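Local coordinates for bacterial bifunctional deaminase-reductase C-terminal domain-containing protein (Corynebacterium diphtheriae, PDB 2P4G) that probably acts as an NADP-dependent reductase of the riboflavin-pathway type, reducing a phosphoribosylamino-uracil, at residues A[16-28]-A[61-73]. Numbering follows the deposited sequence.
Sequences VTTEQIVYGALPL and TDADLLIQLRGWA. With EDO (1,2-ethanediol), chain G; EDO (1,2-ethanediol), chain J.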
# COMPACT_ATOMS: atom_id res chain seq x y z
N VAL A 16 4.93 -22.52 1.49
CA VAL A 16 5.87 -21.55 0.86
C VAL A 16 6.95 -21.07 1.86
O VAL A 16 6.65 -20.41 2.86
CB VAL A 16 5.14 -20.33 0.27
CG1 VAL A 16 6.10 -19.50 -0.60
CG2 VAL A 16 3.92 -20.78 -0.54
N THR A 17 8.19 -21.39 1.56
CA THR A 17 9.28 -21.08 2.44
C THR A 17 9.90 -19.75 2.03
O THR A 17 9.69 -19.28 0.92
CB THR A 17 10.35 -22.19 2.39
OG1 THR A 17 11.17 -21.98 1.24
CG2 THR A 17 9.71 -23.58 2.31
N THR A 18 10.67 -19.16 2.92
CA THR A 18 11.42 -17.97 2.61
C THR A 18 12.45 -18.26 1.53
O THR A 18 12.76 -17.40 0.71
CB THR A 18 12.10 -17.38 3.85
OG1 THR A 18 12.97 -18.34 4.45
CG2 THR A 18 11.07 -16.96 4.86
N GLU A 19 12.98 -19.47 1.53
CA GLU A 19 13.93 -19.88 0.50
C GLU A 19 13.26 -19.90 -0.88
O GLU A 19 13.88 -19.57 -1.89
CB GLU A 19 14.52 -21.25 0.85
CG GLU A 19 15.76 -21.58 0.06
CD GLU A 19 16.35 -22.92 0.44
OE1 GLU A 19 15.69 -23.97 0.22
OE2 GLU A 19 17.50 -22.93 0.94
N GLN A 20 11.99 -20.27 -0.93
CA GLN A 20 11.25 -20.22 -2.18
C GLN A 20 11.10 -18.79 -2.65
O GLN A 20 11.43 -18.47 -3.78
CB GLN A 20 9.89 -20.89 -2.03
CG GLN A 20 10.00 -22.40 -1.79
CD GLN A 20 8.64 -23.03 -1.56
OE1 GLN A 20 7.61 -22.48 -1.97
NE2 GLN A 20 8.64 -24.20 -0.92
N ILE A 21 10.62 -17.94 -1.76
CA ILE A 21 10.37 -16.55 -2.07
C ILE A 21 11.60 -15.91 -2.69
O ILE A 21 11.48 -15.20 -3.66
CB ILE A 21 9.97 -15.78 -0.80
CG1 ILE A 21 8.63 -16.29 -0.28
CG2 ILE A 21 9.86 -14.31 -1.09
CD1 ILE A 21 8.30 -15.89 1.13
N VAL A 22 12.77 -16.18 -2.10
CA VAL A 22 14.02 -15.58 -2.55
C VAL A 22 14.61 -16.28 -3.78
O VAL A 22 15.11 -15.61 -4.68
CB VAL A 22 15.09 -15.55 -1.41
CG1 VAL A 22 16.44 -15.11 -1.94
CG2 VAL A 22 14.65 -14.61 -0.28
N TYR A 23 14.53 -17.60 -3.85
CA TYR A 23 15.29 -18.33 -4.85
C TYR A 23 14.47 -19.00 -5.95
O TYR A 23 15.01 -19.36 -7.01
CB TYR A 23 16.16 -19.39 -4.15
CG TYR A 23 17.25 -18.81 -3.29
CD1 TYR A 23 18.43 -18.34 -3.85
CD2 TYR A 23 17.11 -18.74 -1.90
CE1 TYR A 23 19.44 -17.81 -3.06
CE2 TYR A 23 18.12 -18.22 -1.10
CZ TYR A 23 19.28 -17.75 -1.68
OH TYR A 23 20.29 -17.23 -0.90
N GLY A 24 13.17 -19.19 -5.71
CA GLY A 24 12.37 -20.08 -6.55
C GLY A 24 11.61 -19.38 -7.67
O GLY A 24 11.40 -18.18 -7.61
N ALA A 25 11.19 -20.18 -8.66
CA ALA A 25 10.54 -19.70 -9.88
C ALA A 25 11.32 -18.59 -10.58
O ALA A 25 10.76 -17.57 -10.98
CB ALA A 25 9.08 -19.25 -9.60
N LEU A 26 12.63 -18.81 -10.72
CA LEU A 26 13.51 -17.90 -11.44
C LEU A 26 14.27 -18.63 -12.58
O LEU A 26 14.42 -19.85 -12.56
CB LEU A 26 14.49 -17.24 -10.47
CG LEU A 26 13.88 -16.32 -9.42
CD1 LEU A 26 14.84 -16.08 -8.29
CD2 LEU A 26 13.44 -15.02 -10.04
N PRO A 27 14.73 -17.87 -13.60
CA PRO A 27 15.65 -18.40 -14.62
C PRO A 27 17.09 -18.53 -14.12
O PRO A 27 17.36 -18.29 -12.94
CB PRO A 27 15.57 -17.37 -15.75
CG PRO A 27 14.50 -16.38 -15.35
CD PRO A 27 14.37 -16.47 -13.88
N LEU A 28 18.02 -18.88 -15.03
CA LEU A 28 19.45 -19.05 -14.71
C LEU A 28 20.19 -17.73 -14.39
O LEU A 28 21.39 -17.74 -14.12
CB LEU A 28 20.17 -19.74 -15.86
N THR A 61 8.42 -14.33 10.38
CA THR A 61 8.53 -14.77 8.98
C THR A 61 9.26 -13.69 8.18
O THR A 61 10.26 -13.96 7.54
CB THR A 61 7.16 -15.12 8.39
OG1 THR A 61 6.55 -16.15 9.20
CG2 THR A 61 7.30 -15.61 6.98
N ASP A 62 8.78 -12.46 8.29
CA ASP A 62 9.38 -11.30 7.64
C ASP A 62 10.84 -11.09 8.02
O ASP A 62 11.66 -10.79 7.14
CB ASP A 62 8.57 -10.04 7.99
CG ASP A 62 9.03 -8.84 7.22
OD1 ASP A 62 8.84 -8.79 5.99
OD2 ASP A 62 9.60 -7.94 7.83
N ALA A 63 11.18 -11.23 9.30
CA ALA A 63 12.59 -11.09 9.75
C ALA A 63 13.45 -12.19 9.14
O ALA A 63 14.57 -11.94 8.70
CB ALA A 63 12.71 -11.11 11.32
N ASP A 64 12.93 -13.40 9.13
CA ASP A 64 13.56 -14.51 8.43
C ASP A 64 13.78 -14.26 6.95
O ASP A 64 14.81 -14.61 6.40
CB ASP A 64 12.68 -15.75 8.54
CG ASP A 64 12.58 -16.28 9.94
OD1 ASP A 64 13.24 -15.70 10.85
OD2 ASP A 64 11.85 -17.28 10.12
N LEU A 65 12.80 -13.67 6.29
CA LEU A 65 12.93 -13.36 4.87
C LEU A 65 14.03 -12.32 4.63
O LEU A 65 14.78 -12.41 3.67
CB LEU A 65 11.58 -12.86 4.32
CG LEU A 65 11.52 -12.58 2.82
CD1 LEU A 65 11.78 -13.86 2.09
CD2 LEU A 65 10.15 -11.96 2.45
N LEU A 66 14.11 -11.31 5.48
CA LEU A 66 15.23 -10.39 5.35
C LEU A 66 16.54 -11.15 5.40
O LEU A 66 17.42 -10.92 4.58
CB LEU A 66 15.22 -9.32 6.44
CG LEU A 66 15.06 -7.86 6.02
CD1 LEU A 66 15.29 -6.98 7.27
CD2 LEU A 66 16.02 -7.48 4.89
N ILE A 67 16.68 -12.04 6.38
CA ILE A 67 17.92 -12.82 6.55
C ILE A 67 18.17 -13.69 5.32
O ILE A 67 19.30 -13.80 4.85
CB ILE A 67 17.89 -13.68 7.82
CG1 ILE A 67 17.89 -12.80 9.07
CG2 ILE A 67 19.09 -14.62 7.88
CD1 ILE A 67 18.92 -11.77 9.04
N GLN A 68 17.11 -14.31 4.81
CA GLN A 68 17.21 -15.16 3.60
C GLN A 68 17.76 -14.34 2.43
O GLN A 68 18.65 -14.79 1.71
CB GLN A 68 15.84 -15.76 3.25
CG GLN A 68 15.89 -16.88 2.26
CD GLN A 68 16.32 -18.19 2.89
OE1 GLN A 68 17.49 -18.56 2.85
NE2 GLN A 68 15.38 -18.87 3.52
N LEU A 69 17.25 -13.12 2.26
CA LEU A 69 17.67 -12.24 1.16
C LEU A 69 19.09 -11.74 1.35
O LEU A 69 19.87 -11.66 0.41
CB LEU A 69 16.69 -11.07 0.96
CG LEU A 69 16.90 -10.23 -0.32
CD1 LEU A 69 16.78 -11.04 -1.62
CD2 LEU A 69 15.98 -9.03 -0.37
N ARG A 70 19.44 -11.48 2.60
CA ARG A 70 20.83 -11.23 2.96
C ARG A 70 21.77 -12.38 2.63
O ARG A 70 22.91 -12.15 2.24
CB ARG A 70 20.96 -10.87 4.45
CG ARG A 70 20.50 -9.45 4.75
CD ARG A 70 20.72 -9.06 6.21
NE ARG A 70 20.59 -7.62 6.34
CZ ARG A 70 21.16 -6.89 7.29
NH1 ARG A 70 21.88 -7.46 8.25
NH2 ARG A 70 21.00 -5.58 7.28
N GLY A 71 21.28 -13.61 2.76
CA GLY A 71 22.04 -14.78 2.38
C GLY A 71 22.24 -14.91 0.88
O GLY A 71 23.18 -15.56 0.44
N TRP A 72 21.32 -14.31 0.13
CA TRP A 72 21.37 -14.24 -1.34
C TRP A 72 22.33 -13.14 -1.81
O TRP A 72 22.93 -13.28 -2.86
CB TRP A 72 19.95 -13.95 -1.86
CG TRP A 72 19.84 -13.42 -3.25
CD1 TRP A 72 19.62 -14.14 -4.39
CD2 TRP A 72 19.89 -12.04 -3.66
NE1 TRP A 72 19.55 -13.31 -5.48
CE2 TRP A 72 19.71 -12.01 -5.06
CE3 TRP A 72 20.06 -10.82 -2.98
CZ2 TRP A 72 19.71 -10.82 -5.79
CZ3 TRP A 72 20.08 -9.65 -3.69
CH2 TRP A 72 19.91 -9.65 -5.09
N ALA A 73 22.44 -12.07 -1.01
CA ALA A 73 23.11 -10.84 -1.41
C ALA A 73 24.63 -10.92 -1.30
O ALA A 73 25.18 -11.57 -0.40
CB ALA A 73 22.61 -9.64 -0.52
C1 EDO G . 22.71 -6.74 11.99
O1 EDO G . 22.04 -7.33 13.10
C2 EDO G . 21.91 -5.72 11.13
O2 EDO G . 22.66 -5.20 9.95
C1 EDO J . 11.64 -4.90 6.16
O1 EDO J . 11.06 -6.09 5.63
C2 EDO J . 12.59 -4.38 5.07
O2 EDO J . 13.02 -3.01 5.25
O HOH W 1 12.32 -18.72 7.23
O HOH W 2 19.62 -17.04 1.53
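Knobs-into-holes packing joins the short N-terminal helix 18-23 to helix 61-72, with Thr18, Val22 and Gln68 as the knobs. The axes come within 9.2 Å and cross at -47°. Val22, beta-branched and compact, fits among Leu65, Gln68, Leu69 and Trp72: its CG2 lies 3.6 Å from Gln68 CG. Its CG1, anti to the backbone N, meets Trp72 CB at 3.7 Å. CD1 of Leu65 packs against both Ile21 CG2 (3.7 Å) and Val22 CG2.

Thr18 divides its two branches: CG2 packs over the backbone at Leu65, and OG1 accepts a hydrogen bond from Gln68 NE2 at 2.6 Å, nearly in the amide plane. Gln68 suits this place because its chain, bent at chi2 (78°), lays its methylenes on Val22 and turns the amide across the first turn of the short helix. A water donates to Gln68 OE1 at 2.9 Å, so the amide is held at both ends. Another links Thr18 OG1 more loosely to OD2 of Asp64, whose OD1 is bonded to Gln60 NE2. Tyr23 meets Trp72 in an offset edge-to-face pair, the indole edge toward the phenol face, with planes at 62°.

Helix 61-72 rests on strands 35-43 and 254-260 through Leu69 on Ile39 and Leu65 on Phe255; helix 18-23 packs alongside, its carbonyls Ile21 O and Val22 O bonded to Arg257 and Arg37, as in the dihydrofolate reductase-like alpha/beta fold of RibD C-terminal domains.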